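Aspartate aminotransferase (Plasmodium falciparum, PDB 3K7Y) probably catalyses the reversible, pyridoxal-phosphate-dependent transfer of an amino group between L-aspartate and 2-oxoglutarate, yielding oxaloacetate and L-glutamate, and works as a homodimer. Local coordinates at residues V112-L117 with E123-T128; E198-V203 with K237-S242; L261-K266 with K272-N277; T60-E65 with L297-N302. All coordinates share one frame; numbering follows the deposited sequence.

Contact 1. Residues V112-L117 with E123-T128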
loop_
_atom_site.group_PDB
_atom_site.type_symbol
_atom_site.label_atom_id
_atom_site.label_comp_id
_atom_site.label_asym_id
_atom_site.label_seq_id
_atom_site.Cartn_x
_atom_site.Cartn_y
_atom_site.Cartn_z
ATOM N N VAL A 112 -6.927 -0.651 7.289
ATOM C CA VAL A 112 -6.755 0.649 7.969
ATOM C C VAL A 112 -7.877 0.859 8.965
ATOM O O VAL A 112 -7.651 1.394 10.057
ATOM C CB VAL A 112 -6.691 1.918 7.055
ATOM C CG1 VAL A 112 -6.571 3.196 7.930
ATOM C CG2 VAL A 112 -5.512 1.870 6.085
ATOM N N LEU A 113 -9.082 0.429 8.591
ATOM C CA LEU A 113 -10.232 0.542 9.485
ATOM C C LEU A 113 -10.075 -0.300 10.732
ATOM O O LEU A 113 -10.460 0.123 11.822
ATOM C CB LEU A 113 -11.512 0.150 8.776
ATOM C CG LEU A 113 -12.761 0.143 9.632
ATOM C CD1 LEU A 113 -13.049 1.537 10.201
ATOM C CD2 LEU A 113 -13.908 -0.335 8.777
ATOM N N LEU A 114 -9.512 -1.491 10.578
ATOM C CA LEU A 114 -9.278 -2.326 11.742
ATOM C C LEU A 114 -8.202 -1.689 12.606
ATOM O O LEU A 114 -8.329 -1.637 13.830
ATOM C CB LEU A 114 -8.926 -3.751 11.344
ATOM C CG LEU A 114 -10.032 -4.607 10.714
ATOM C CD1 LEU A 114 -9.436 -5.868 10.158
ATOM C CD2 LEU A 114 -11.086 -4.961 11.717
ATOM N N GLU A 115 -7.162 -1.159 11.972
ATOM C CA GLU A 115 -6.149 -0.426 12.728
ATOM C C GLU A 115 -6.843 0.718 13.443
ATOM O O GLU A 115 -6.474 1.072 14.560
ATOM C CB GLU A 115 -4.995 0.094 11.852
ATOM C CG GLU A 115 -4.006 -0.949 11.376
ATOM C CD GLU A 115 -3.319 -1.740 12.495
ATOM O OE1 GLU A 115 -2.331 -2.455 12.199
ATOM O OE2 GLU A 115 -3.750 -1.683 13.671
ATOM N N PHE A 116 -7.870 1.271 12.804
ATOM C CA PHE A 116 -8.582 2.414 13.381
ATOM C C PHE A 116 -9.471 1.999 14.538
ATOM O O PHE A 116 -9.730 2.791 15.437
ATOM C CB PHE A 116 -9.408 3.173 12.334
ATOM C CG PHE A 116 -10.179 4.331 12.907
ATOM C CD1 PHE A 116 -9.518 5.373 13.557
ATOM C CD2 PHE A 116 -11.562 4.374 12.810
ATOM C CE1 PHE A 116 -10.212 6.452 14.094
ATOM C CE2 PHE A 116 -12.281 5.455 13.346
ATOM C CZ PHE A 116 -11.597 6.502 13.994
ATOM N N LEU A 117 -9.937 0.754 14.500
ATOM C CA LEU A 117 -10.761 0.237 15.569
ATOM C C LEU A 117 -9.937 -0.102 16.814
ATOM O O LEU A 117 -10.414 0.120 17.927
ATOM C CB LEU A 117 -11.633 -0.938 15.097
ATOM C CG LEU A 117 -12.691 -0.671 14.002
ATOM C CD1 LEU A 117 -13.625 -1.837 13.843
ATOM C CD2 LEU A 117 -13.516 0.607 14.244
ATOM N N GLU A 123 -13.084 -4.327 21.227
ATOM C CA GLU A 123 -12.459 -5.561 21.680
ATOM C C GLU A 123 -12.954 -6.789 20.926
ATOM O O GLU A 123 -12.299 -7.838 20.921
ATOM C CB GLU A 123 -12.689 -5.745 23.178
ATOM C CG GLU A 123 -11.691 -6.685 23.821
ATOM C CD GLU A 123 -12.011 -6.956 25.273
ATOM O OE1 GLU A 123 -12.352 -8.125 25.608
ATOM O OE2 GLU A 123 -11.924 -5.995 26.079
ATOM N N THR A 124 -14.101 -6.638 20.273
ATOM C CA THR A 124 -14.847 -7.755 19.736
ATOM C C THR A 124 -15.467 -7.329 18.426
ATOM O O THR A 124 -15.994 -6.219 18.327
ATOM C CB THR A 124 -15.989 -8.092 20.692
ATOM O OG1 THR A 124 -16.359 -6.898 21.403
ATOM C CG2 THR A 124 -15.575 -9.153 21.706
ATOM N N LEU A 125 -15.413 -8.206 17.423
ATOM C CA LEU A 125 -16.029 -7.960 16.101
ATOM C C LEU A 125 -16.878 -9.134 15.694
ATOM O O LEU A 125 -16.437 -10.279 15.776
ATOM C CB LEU A 125 -14.974 -7.732 15.015
ATOM C CG LEU A 125 -14.192 -6.416 15.037
ATOM C CD1 LEU A 125 -12.749 -6.706 14.795
ATOM C CD2 LEU A 125 -14.696 -5.408 14.023
ATOM N N TYR A 126 -18.098 -8.840 15.260
ATOM C CA TYR A 126 -18.979 -9.859 14.738
ATOM C C TYR A 126 -18.888 -9.979 13.220
ATOM O O TYR A 126 -18.770 -8.976 12.487
ATOM C CB TYR A 126 -20.410 -9.619 15.197
ATOM C CG TYR A 126 -20.537 -9.761 16.692
ATOM C CD1 TYR A 126 -20.670 -11.017 17.297
ATOM C CD2 TYR A 126 -20.502 -8.642 17.506
ATOM C CE1 TYR A 126 -20.767 -11.143 18.668
ATOM C CE2 TYR A 126 -20.595 -8.756 18.877
ATOM C CZ TYR A 126 -20.727 -10.001 19.459
ATOM O OH TYR A 126 -20.801 -10.060 20.837
ATOM N N VAL A 127 -18.933 -11.225 12.762
ATOM C CA VAL A 127 -18.803 -11.521 11.356
ATOM C C VAL A 127 -19.903 -12.530 11.011
ATOM O O VAL A 127 -20.261 -13.342 11.852
ATOM C CB VAL A 127 -17.358 -12.008 11.073
ATOM C CG1 VAL A 127 -17.261 -13.506 11.058
ATOM C CG2 VAL A 127 -16.862 -11.455 9.789
ATOM N N THR A 128 -20.489 -12.466 9.820
ATOM C CA THR A 128 -21.605 -13.392 9.521
ATOM C C THR A 128 -21.048 -14.741 9.085
ATOM O O THR A 128 -20.046 -14.792 8.379
ATOM C CB THR A 128 -22.634 -12.853 8.455
ATOM O OG1 THR A 128 -21.979 -12.554 7.212
ATOM C CG2 THR A 128 -23.358 -11.614 8.948
#
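Leu125 meets Leu114 and Leu117 with its two methyls, one for each partner. CD1 lies 3.9 Å from Leu114 CD2, and CD2 lies 3.7 Å from Leu117 CD1, so the fork of one strand residue bridges two leucines spaced about a turn apart on the helix. In each case the side chains meet at an oblique angle and touch only through terminal methyls. All three leucines carry CG beside the backbone N, opposite the carbonyl carbon. For Leu125 (chi1 -72°) this extends the fork from the strand toward the helix. Leu114 leaves the helix flank and depends on its outer end to close the distance, whereas Leu117 leaves its CA already pointing toward the strand. The backbones stay well apart, 8.6 Å between the CA atoms of Leu117 and Glu123, so side chains alone bridge the gap.

The contact belongs to the crossover that joins strand 98-104, through helix 105-118, to strand 124-128, which lies on the far side of several intervening strands of the mixed sheet. The same helix carries Thr107, which binds pyridoxal phosphate, near its start. Phe144 also packs against Leu125. No hydrogen bond links the segments, and the three touching residues are buried; the interaction is therefore purely apolar and non-directional, fastening to the sheet the later turns of a helix whose start lines the cofactor pocket.

Contact 2. Residues E198-V203 with K237-S242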
loop_
_atom_site.group_PDB
_atom_site.type_symbol
_atom_site.label_atom_id
_atom_site.label_comp_id
_atom_site.label_asym_id
_atom_site.label_seq_id
_atom_site.Cartn_x
_atom_site.Cartn_y
_atom_site.Cartn_z
ATOM N N GLU A 198 -36.710 -4.275 8.650
ATOM C CA GLU A 198 -36.644 -4.861 9.977
ATOM C C GLU A 198 -35.270 -4.562 10.576
ATOM O O GLU A 198 -35.168 -4.014 11.677
ATOM C CB GLU A 198 -36.935 -6.359 9.943
ATOM C CG GLU A 198 -37.502 -6.906 11.251
ATOM C CD GLU A 198 -37.816 -8.402 11.190
ATOM O OE1 GLU A 198 -37.611 -9.093 12.220
ATOM O OE2 GLU A 198 -38.260 -8.889 10.123
ATOM N N ILE A 199 -34.222 -4.894 9.824
ATOM C CA ILE A 199 -32.839 -4.584 10.196
ATOM C C ILE A 199 -32.686 -3.139 10.683
ATOM O O ILE A 199 -32.228 -2.899 11.801
ATOM C CB ILE A 199 -31.880 -4.834 9.007
ATOM C CG1 ILE A 199 -31.870 -6.319 8.636
ATOM C CG2 ILE A 199 -30.485 -4.357 9.326
ATOM C CD1 ILE A 199 -31.421 -6.608 7.221
ATOM N N ILE A 200 -33.078 -2.183 9.850
ATOM C CA ILE A 200 -32.943 -0.794 10.214
ATOM C C ILE A 200 -33.482 -0.630 11.618
ATOM O O ILE A 200 -32.880 0.052 12.438
ATOM C CB ILE A 200 -33.694 0.117 9.234
ATOM C CG1 ILE A 200 -33.291 -0.205 7.786
ATOM C CG2 ILE A 200 -33.467 1.596 9.574
ATOM C CD1 ILE A 200 -31.882 0.225 7.380
ATOM N N GLU A 201 -34.591 -1.297 11.913
ATOM C CA GLU A 201 -35.200 -1.141 13.230
ATOM C C GLU A 201 -34.357 -1.742 14.350
ATOM O O GLU A 201 -34.200 -1.117 15.404
ATOM C CB GLU A 201 -36.624 -1.687 13.278
ATOM C CG GLU A 201 -37.350 -1.175 14.509
ATOM C CD GLU A 201 -38.851 -1.309 14.420
ATOM O OE1 GLU A 201 -39.543 -0.508 15.094
ATOM O OE2 GLU A 201 -39.329 -2.209 13.684
ATOM N N ILE A 202 -33.831 -2.946 14.108
ATOM C CA ILE A 202 -32.926 -3.637 15.040
ATOM C C ILE A 202 -31.665 -2.811 15.280
ATOM O O ILE A 202 -31.270 -2.569 16.426
ATOM C CB ILE A 202 -32.489 -5.036 14.514
ATOM C CG1 ILE A 202 -33.699 -5.894 14.117
ATOM C CG2 ILE A 202 -31.589 -5.755 15.542
ATOM C CD1 ILE A 202 -33.348 -7.359 13.843
ATOM N N VAL A 203 -31.046 -2.384 14.185
ATOM C CA VAL A 203 -29.818 -1.595 14.225
ATOM C C VAL A 203 -30.024 -0.286 14.976
ATOM O O VAL A 203 -29.115 0.171 15.661
ATOM C CB VAL A 203 -29.274 -1.325 12.799
ATOM C CG1 VAL A 203 -28.112 -0.327 12.820
ATOM C CG2 VAL A 203 -28.844 -2.620 12.153
ATOM N N LYS A 237 -33.361 8.410 7.172
ATOM C CA LYS A 237 -33.404 8.283 8.637
ATOM C C LYS A 237 -32.000 7.926 9.133
ATOM O O LYS A 237 -31.714 6.795 9.516
ATOM C CB LYS A 237 -34.501 7.309 9.115
ATOM C CG LYS A 237 -35.846 8.010 9.507
ATOM C CD LYS A 237 -36.761 8.341 8.299
ATOM C CE LYS A 237 -37.680 9.553 8.551
ATOM N NZ LYS A 237 -38.664 9.382 9.659
ATOM N N ASN A 238 -31.148 8.942 9.110
ATOM C CA ASN A 238 -29.709 8.783 9.146
ATOM C C ASN A 238 -29.129 7.975 10.286
ATOM O O ASN A 238 -29.290 8.322 11.450
ATOM C CB ASN A 238 -29.006 10.145 9.035
ATOM C CG ASN A 238 -29.511 11.160 10.034
ATOM O OD1 ASN A 238 -29.828 10.840 11.179
ATOM N ND2 ASN A 238 -29.572 12.406 9.603
ATOM N N ILE A 239 -28.461 6.884 9.928
ATOM C CA ILE A 239 -27.662 6.104 10.866
ATOM C C ILE A 239 -26.210 6.233 10.403
ATOM O O ILE A 239 -25.961 6.514 9.224
ATOM C CB ILE A 239 -28.082 4.599 10.914
ATOM C CG1 ILE A 239 -29.600 4.424 10.759
ATOM C CG2 ILE A 239 -27.605 3.957 12.220
ATOM C CD1 ILE A 239 -30.065 2.979 10.623
ATOM N N ALA A 240 -25.260 6.051 11.325
ATOM C CA ALA A 240 -23.826 6.123 10.999
ATOM C C ALA A 240 -23.198 4.733 10.783
ATOM O O ALA A 240 -23.633 3.745 11.385
ATOM C CB ALA A 240 -23.086 6.891 12.074
ATOM N N PHE A 241 -22.189 4.653 9.919
ATOM C CA PHE A 241 -21.581 3.365 9.579
ATOM C C PHE A 241 -20.286 3.551 8.788
ATOM O O PHE A 241 -19.777 4.665 8.680
ATOM C CB PHE A 241 -22.579 2.516 8.784
ATOM C CG PHE A 241 -23.173 3.231 7.603
ATOM C CD1 PHE A 241 -24.466 3.709 7.648
ATOM C CD2 PHE A 241 -22.429 3.427 6.442
ATOM C CE1 PHE A 241 -25.009 4.369 6.563
ATOM C CE2 PHE A 241 -22.960 4.088 5.360
ATOM C CZ PHE A 241 -24.248 4.560 5.419
ATOM N N SER A 242 -19.761 2.466 8.229
ATOM C CA SER A 242 -18.539 2.536 7.443
ATOM C C SER A 242 -18.613 1.689 6.198
ATOM O O SER A 242 -19.334 0.680 6.157
ATOM C CB SER A 242 -17.350 2.084 8.268
ATOM O OG SER A 242 -16.940 3.124 9.104
#
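Ile239 reaches helix 193-206 through two separate branches. Its CD1 sits 3.8 Å from Ile200 CG2, the closest approach between the segments, while its CG2 comes to a looser 4.4 Å from Val203 CG1. The split follows from the branching at CB: CG1 turns beside the backbone N (chi1 -36°) and carries CD1 toward Ile200, whereas CG2 lies opposite that N and faces Val203. Ile200 answers with its short branch, its own CG2, and the two isoleucines meet at a slant. The CA atoms of Val203 and Ile239 are 8.7 Å apart, and no hydrogen bond spans the segments, so the attachment is methyl against methyl.

One shell further out, Phe234 of helix 229-235 packs on all three residues, Ile200, Val203 and Ile239, and Leu230 adds to the cover of Ile200. The backbone of Ile239 is held separately, its O accepting a hydrogen bond from Tyr92 OH. Two residues later, Phe241 stacks edge-to-face with Phe212 and Ser242 pairs by backbone hydrogen bonds with Ile210 and Phe212, which fixes the chain as it enters the sheet.

Helix 193-206 thus packs on several neighbours: Ile199 and Ile202 meet Leu165 of helix 161-170, while Ile200 and Val203 hold helix 229-235 and the lead-in to strand 241-246, which runs parallel to strand 209-214 and antiparallel to strand 258-264.

Contact 3. Residues L261-K266 with K272-N277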
loop_
_atom_site.group_PDB
_atom_site.type_symbol
_atom_site.label_atom_id
_atom_site.label_comp_id
_atom_site.label_asym_id
_atom_site.label_seq_id
_atom_site.Cartn_x
_atom_site.Cartn_y
_atom_site.Cartn_z
ATOM N N LEU A 261 -12.296 3.945 1.616
ATOM C CA LEU A 261 -12.869 3.763 2.955
ATOM C C LEU A 261 -13.809 4.928 3.271
ATOM O O LEU A 261 -13.369 6.073 3.295
ATOM C CB LEU A 261 -11.753 3.768 4.010
ATOM C CG LEU A 261 -11.781 2.969 5.333
ATOM C CD1 LEU A 261 -10.972 3.660 6.452
ATOM C CD2 LEU A 261 -13.198 2.638 5.826
ATOM N N HIS A 262 -15.087 4.650 3.521
ATOM C CA HIS A 262 -16.026 5.707 3.886
ATOM C C HIS A 262 -16.493 5.584 5.324
ATOM O O HIS A 262 -16.969 4.526 5.742
ATOM C CB HIS A 262 -17.227 5.703 2.951
ATOM C CG HIS A 262 -16.854 5.716 1.502
ATOM N ND1 HIS A 262 -16.458 6.862 0.844
ATOM C CD2 HIS A 262 -16.784 4.715 0.591
ATOM C CE1 HIS A 262 -16.168 6.566 -0.410
ATOM N NE2 HIS A 262 -16.360 5.271 -0.590
ATOM N N ILE A 263 -16.336 6.665 6.084
ATOM C CA ILE A 263 -16.835 6.721 7.459
ATOM C C ILE A 263 -17.807 7.881 7.608
ATOM O O ILE A 263 -17.483 9.020 7.267
ATOM C CB ILE A 263 -15.702 6.840 8.512
ATOM C CG1 ILE A 263 -14.790 5.615 8.452
ATOM C CG2 ILE A 263 -16.295 6.999 9.926
ATOM C CD1 ILE A 263 -13.552 5.743 9.258
ATOM N N VAL A 264 -18.997 7.572 8.115
ATOM C CA VAL A 264 -20.073 8.550 8.232
ATOM C C VAL A 264 -19.968 9.243 9.589
ATOM O O VAL A 264 -19.940 8.582 10.629
ATOM C CB VAL A 264 -21.471 7.888 8.009
ATOM C CG1 VAL A 264 -22.598 8.783 8.498
ATOM C CG2 VAL A 264 -21.682 7.541 6.532
ATOM N N CYS A 265 -19.898 10.574 9.565
ATOM C CA CYS A 265 -19.647 11.375 10.774
ATOM C C CYS A 265 -20.811 12.286 11.190
ATOM O O CYS A 265 -21.533 12.814 10.346
ATOM C CB CYS A 265 -18.379 12.216 10.597
ATOM S SG CYS A 265 -16.893 11.261 10.231
ATOM N N LYS A 266 -20.965 12.474 12.500
ATOM C CA LYS A 266 -22.008 13.333 13.073
ATOM C C LYS A 266 -22.037 14.763 12.488
ATOM O O LYS A 266 -23.082 15.224 12.003
ATOM C CB LYS A 266 -21.884 13.372 14.601
ATOM C CG LYS A 266 -22.325 12.075 15.308
ATOM C CD LYS A 266 -21.681 11.886 16.706
ATOM C CE LYS A 266 -21.549 13.200 17.536
ATOM N NZ LYS A 266 -22.829 13.936 17.796
ATOM N N LYS A 272 -13.263 16.297 10.276
ATOM C CA LYS A 272 -11.901 16.849 10.407
ATOM C C LYS A 272 -10.989 16.056 11.328
ATOM O O LYS A 272 -9.828 15.882 11.015
ATOM C CB LYS A 272 -11.912 18.316 10.864
ATOM C CG LYS A 272 -11.875 19.370 9.733
ATOM C CD LYS A 272 -10.837 20.484 10.011
ATOM C CE LYS A 272 -11.248 21.824 9.409
ATOM N NZ LYS A 272 -12.105 22.605 10.343
ATOM N N ILE A 273 -11.511 15.601 12.465
ATOM C CA ILE A 273 -10.742 14.781 13.412
ATOM C C ILE A 273 -10.401 13.393 12.839
ATOM O O ILE A 273 -9.237 13.076 12.629
ATOM C CB ILE A 273 -11.469 14.615 14.778
ATOM C CG1 ILE A 273 -11.339 15.873 15.644
ATOM C CG2 ILE A 273 -10.922 13.412 15.547
ATOM C CD1 ILE A 273 -12.014 15.759 17.031
ATOM N N VAL A 274 -11.422 12.578 12.581
ATOM C CA VAL A 274 -11.233 11.236 12.030
ATOM C C VAL A 274 -10.173 11.261 10.920
ATOM O O VAL A 274 -9.306 10.372 10.826
ATOM C CB VAL A 274 -12.566 10.644 11.513
ATOM C CG1 VAL A 274 -12.384 9.219 11.100
ATOM C CG2 VAL A 274 -13.614 10.697 12.593
ATOM N N PHE A 275 -10.231 12.305 10.101
ATOM C CA PHE A 275 -9.277 12.470 9.023
ATOM C C PHE A 275 -7.844 12.461 9.546
ATOM O O PHE A 275 -7.018 11.680 9.065
ATOM C CB PHE A 275 -9.552 13.745 8.241
ATOM C CG PHE A 275 -8.778 13.843 6.963
ATOM C CD1 PHE A 275 -9.084 13.018 5.883
ATOM C CD2 PHE A 275 -7.742 14.765 6.831
ATOM C CE1 PHE A 275 -8.368 13.108 4.680
ATOM C CE2 PHE A 275 -7.022 14.868 5.637
ATOM C CZ PHE A 275 -7.337 14.038 4.561
ATOM N N ASN A 276 -7.563 13.311 10.536
ATOM C CA ASN A 276 -6.234 13.380 11.147
ATOM C C ASN A 276 -5.808 12.057 11.778
ATOM O O ASN A 276 -4.672 11.621 11.586
ATOM C CB ASN A 276 -6.124 14.539 12.148
ATOM C CG ASN A 276 -5.855 15.904 11.467
ATOM O OD1 ASN A 276 -5.206 15.985 10.423
ATOM N ND2 ASN A 276 -6.348 16.978 12.080
ATOM N N ASN A 277 -6.723 11.411 12.499
ATOM C CA ASN A 277 -6.506 10.048 12.994
ATOM C C ASN A 277 -6.113 9.075 11.884
ATOM O O ASN A 277 -5.202 8.262 12.048
ATOM C CB ASN A 277 -7.754 9.512 13.688
ATOM C CG ASN A 277 -8.166 10.344 14.891
ATOM O OD1 ASN A 277 -9.056 11.206 14.804
ATOM N ND2 ASN A 277 -7.540 10.070 16.029
#
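A strand followed directly by a helix, strand 258-264 and helix 268-283, folds back on itself here, and Val274 is the helix residue that touches the strand segment, at Ile263 and Cys265. Its two methyls take one partner each: CG1 lies 4.1 Å from Ile263 CD1, and CG2 lies 4.1 Å from Cys265 SG. Ile263 and Cys265 are alternate residues of an extended chain, so both point from the same side toward the helix. Val274 has CG1 opposite its backbone N (chi1 -174°) and CG2 beside it, a setting that spreads the fork along the direction of the strand. Ile263 extends to the tip of its long branch to make the contact, approaching the valine obliquely; Cys265 needs only its sulfur. Between CA atoms, Cys265 and Val274 are 8.5 Å apart.

The strand segment is pinned on both flanks by backbone hydrogen bonds: Ile263 with Cys99 and Cys265 with Lys97 on one, Val264 with Phe241 on the other. The helix faces the dimer partner as well, Ile273 packing on Glu9 and Asn277 on Ile11 of the second subunit.

All three touching residues are buried and no hydrogen bond crosses between the segments. The sulfur serves here as an apolar surface, against a methyl, and the equal spacing on both branches indicates ordinary van der Waals packing. The consequence is a hydrophobic join between sheet and helix, on a helix that also faces the subunit interface.

Contact 4. Residues T60-E65 with L297-N302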
loop_
_atom_site.group_PDB
_atom_site.type_symbol
_atom_site.label_atom_id
_atom_site.label_comp_id
_atom_site.label_asym_id
_atom_site.label_seq_id
_atom_site.Cartn_x
_atom_site.Cartn_y
_atom_site.Cartn_z
ATOM N N THR A 60 -2.284 9.458 -19.067
ATOM C CA THR A 60 -0.911 9.750 -19.427
ATOM C C THR A 60 -0.883 10.893 -20.437
ATOM O O THR A 60 0.146 11.167 -21.041
ATOM C CB THR A 60 -0.182 8.507 -19.962
ATOM O OG1 THR A 60 -0.365 8.408 -21.374
ATOM C CG2 THR A 60 -0.708 7.248 -19.289
ATOM N N GLU A 61 -2.027 11.552 -20.602
ATOM C CA GLU A 61 -2.171 12.690 -21.504
ATOM C C GLU A 61 -2.321 13.992 -20.740
ATOM O O GLU A 61 -1.931 15.053 -21.228
ATOM C CB GLU A 61 -3.393 12.507 -22.408
ATOM C CG GLU A 61 -3.085 12.400 -23.898
ATOM C CD GLU A 61 -2.133 11.259 -24.245
ATOM O OE1 GLU A 61 -1.157 11.526 -24.984
ATOM O OE2 GLU A 61 -2.353 10.111 -23.786
ATOM N N ASN A 62 -2.888 13.903 -19.543
ATOM C CA ASN A 62 -3.304 15.086 -18.806
ATOM C C ASN A 62 -2.400 15.401 -17.634
ATOM O O ASN A 62 -2.572 16.415 -16.943
ATOM C CB ASN A 62 -4.745 14.905 -18.344
ATOM C CG ASN A 62 -5.711 14.805 -19.506
ATOM O OD1 ASN A 62 -5.492 14.042 -20.451
ATOM N ND2 ASN A 62 -6.779 15.596 -19.456
ATOM N N TYR A 63 -1.418 14.531 -17.436
ATOM C CA TYR A 63 -0.616 14.545 -16.234
ATOM C C TYR A 63 0.843 14.256 -16.552
ATOM O O TYR A 63 1.150 13.281 -17.241
ATOM C CB TYR A 63 -1.137 13.482 -15.280
ATOM C CG TYR A 63 -2.571 13.662 -14.796
ATOM C CD1 TYR A 63 -2.927 14.738 -13.974
ATOM C CD2 TYR A 63 -3.561 12.725 -15.117
ATOM C CE1 TYR A 63 -4.229 14.884 -13.505
ATOM C CE2 TYR A 63 -4.866 12.867 -14.655
ATOM C CZ TYR A 63 -5.189 13.946 -13.851
ATOM O OH TYR A 63 -6.471 14.088 -13.386
ATOM N N LYS A 64 1.740 15.094 -16.039
ATOM C CA LYS A 64 3.171 14.906 -16.252
ATOM C C LYS A 64 3.958 14.839 -14.938
ATOM O O LYS A 64 4.940 14.102 -14.819
ATOM C CB LYS A 64 3.740 15.966 -17.219
ATOM C CG LYS A 64 3.294 17.426 -16.975
ATOM C CD LYS A 64 2.024 17.815 -17.777
ATOM C CE LYS A 64 1.249 18.960 -17.096
ATOM N NZ LYS A 64 0.792 18.624 -15.687
ATOM N N GLU A 65 3.514 15.605 -13.950
ATOM C CA GLU A 65 4.075 15.553 -12.601
ATOM C C GLU A 65 3.492 14.398 -11.783
ATOM O O GLU A 65 2.343 14.004 -11.996
ATOM C CB GLU A 65 3.745 16.842 -11.883
ATOM C CG GLU A 65 4.712 17.958 -12.115
ATOM C CD GLU A 65 4.450 19.122 -11.170
ATOM O OE1 GLU A 65 3.631 18.970 -10.227
ATOM O OE2 GLU A 65 5.067 20.195 -11.370
ATOM N N LEU A 297 -8.928 6.506 -11.860
ATOM C CA LEU A 297 -10.288 6.447 -11.336
ATOM C C LEU A 297 -11.095 7.723 -11.564
ATOM O O LEU A 297 -12.206 7.683 -12.096
ATOM C CB LEU A 297 -10.266 6.087 -9.856
ATOM C CG LEU A 297 -11.337 5.041 -9.557
ATOM C CD1 LEU A 297 -10.787 3.968 -8.626
ATOM C CD2 LEU A 297 -12.641 5.666 -9.051
ATOM N N CYS A 298 -10.536 8.854 -11.149
ATOM C CA CYS A 298 -11.142 10.155 -11.417
ATOM C C CYS A 298 -11.486 10.364 -12.894
ATOM O O CYS A 298 -12.599 10.775 -13.207
ATOM C CB CYS A 298 -10.224 11.265 -10.933
ATOM S SG CYS A 298 -9.896 11.133 -9.206
ATOM N N GLN A 299 -10.538 10.067 -13.784
ATOM C CA GLN A 299 -10.725 10.243 -15.218
ATOM C C GLN A 299 -11.942 9.485 -15.751
ATOM O O GLN A 299 -12.824 10.091 -16.377
ATOM C CB GLN A 299 -9.468 9.819 -15.978
ATOM C CG GLN A 299 -9.258 10.559 -17.306
ATOM C CD GLN A 299 -8.441 11.842 -17.157
ATOM O OE1 GLN A 299 -8.741 12.696 -16.320
ATOM N NE2 GLN A 299 -7.402 11.980 -17.973
ATOM N N LEU A 300 -11.983 8.171 -15.507
ATOM C CA LEU A 300 -13.127 7.341 -15.894
ATOM C C LEU A 300 -14.418 7.910 -15.309
ATOM O O LEU A 300 -15.292 8.388 -16.039
ATOM C CB LEU A 300 -12.943 5.882 -15.435
ATOM C CG LEU A 300 -14.067 4.887 -15.790
ATOM C CD1 LEU A 300 -13.522 3.489 -16.003
ATOM C CD2 LEU A 300 -15.182 4.846 -14.744
ATOM N N LEU A 301 -14.506 7.867 -13.982
ATOM C CA LEU A 301 -15.718 8.207 -13.264
ATOM C C LEU A 301 -16.208 9.635 -13.541
ATOM O O LEU A 301 -17.413 9.884 -13.549
ATOM C CB LEU A 301 -15.500 7.993 -11.775
ATOM C CG LEU A 301 -16.601 7.211 -11.073
ATOM C CD1 LEU A 301 -16.051 6.625 -9.766
ATOM C CD2 LEU A 301 -17.871 8.071 -10.841
ATOM N N ASN A 302 -15.279 10.561 -13.786
ATOM C CA ASN A 302 -15.611 11.978 -13.955
ATOM C C ASN A 302 -16.100 12.341 -15.358
ATOM O O ASN A 302 -16.677 13.407 -15.563
ATOM C CB ASN A 302 -14.417 12.849 -13.566
ATOM C CG ASN A 302 -14.781 14.303 -13.407
ATOM O OD1 ASN A 302 -15.137 14.754 -12.320
ATOM N ND2 ASN A 302 -14.687 15.053 -14.494
#
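The amide nitrogen NE2 of Gln299 is the polar atom most closely approached across this contact, standing 3.6 Å from Asn62 CG. It lies 4.0 Å from Asn62 CB as well, and the two amide planes are turned 70° apart, so the groups meet crosswise. At the other end of the glutamine amide, OE1 is 4.0 Å from Tyr63 OH, too far for a hydrogen bond. The Tyr63 ring and the Gln299 amide are only 22° from parallel, and their side chains slide past one another in opposite directions. A bend at chi2 (90°) turns the amide so that its NE2 end approaches Asn62 and its OE1 end Tyr63.

Here the weakly bonded end of helix 50-62 and the chain just beyond it approach helix 291-302. Gln299 also packs on Leu58 and Val59 of the former, while Leu300 joins the same pair of helices through Val52 and Ala55. Nearby, Glu65 O accepts a hydrogen bond from Arg295. Segment 60-65 also borders the other subunit: Thr60 packs on Thr60, and Lys64 on Leu53, of the second subunit.

Contacts 1, 2 and 3 are buried and apolar, each setting a helix against a strand, or the approach to one, of the same mixed sheet. Contact 4 lies at the surface, between the weakly bonded end of one helix with the loop after it and a second helix, and its touching groups are amides and a phenol. Contacts 2 and 3 are joined through neighbouring strands 241-246 and 258-264, where Ser242 OG lies 3.4 Å from Ile263 CG1. Contacts 1 and 3 share packing: Phe116 CZ is 4.0 Å from Val274 CG1. Contact 4 stands apart, its nearest atoms about 9 Å from contact 3, although helices 268-283 and 291-302 are consecutive. All four regions touch the second subunit.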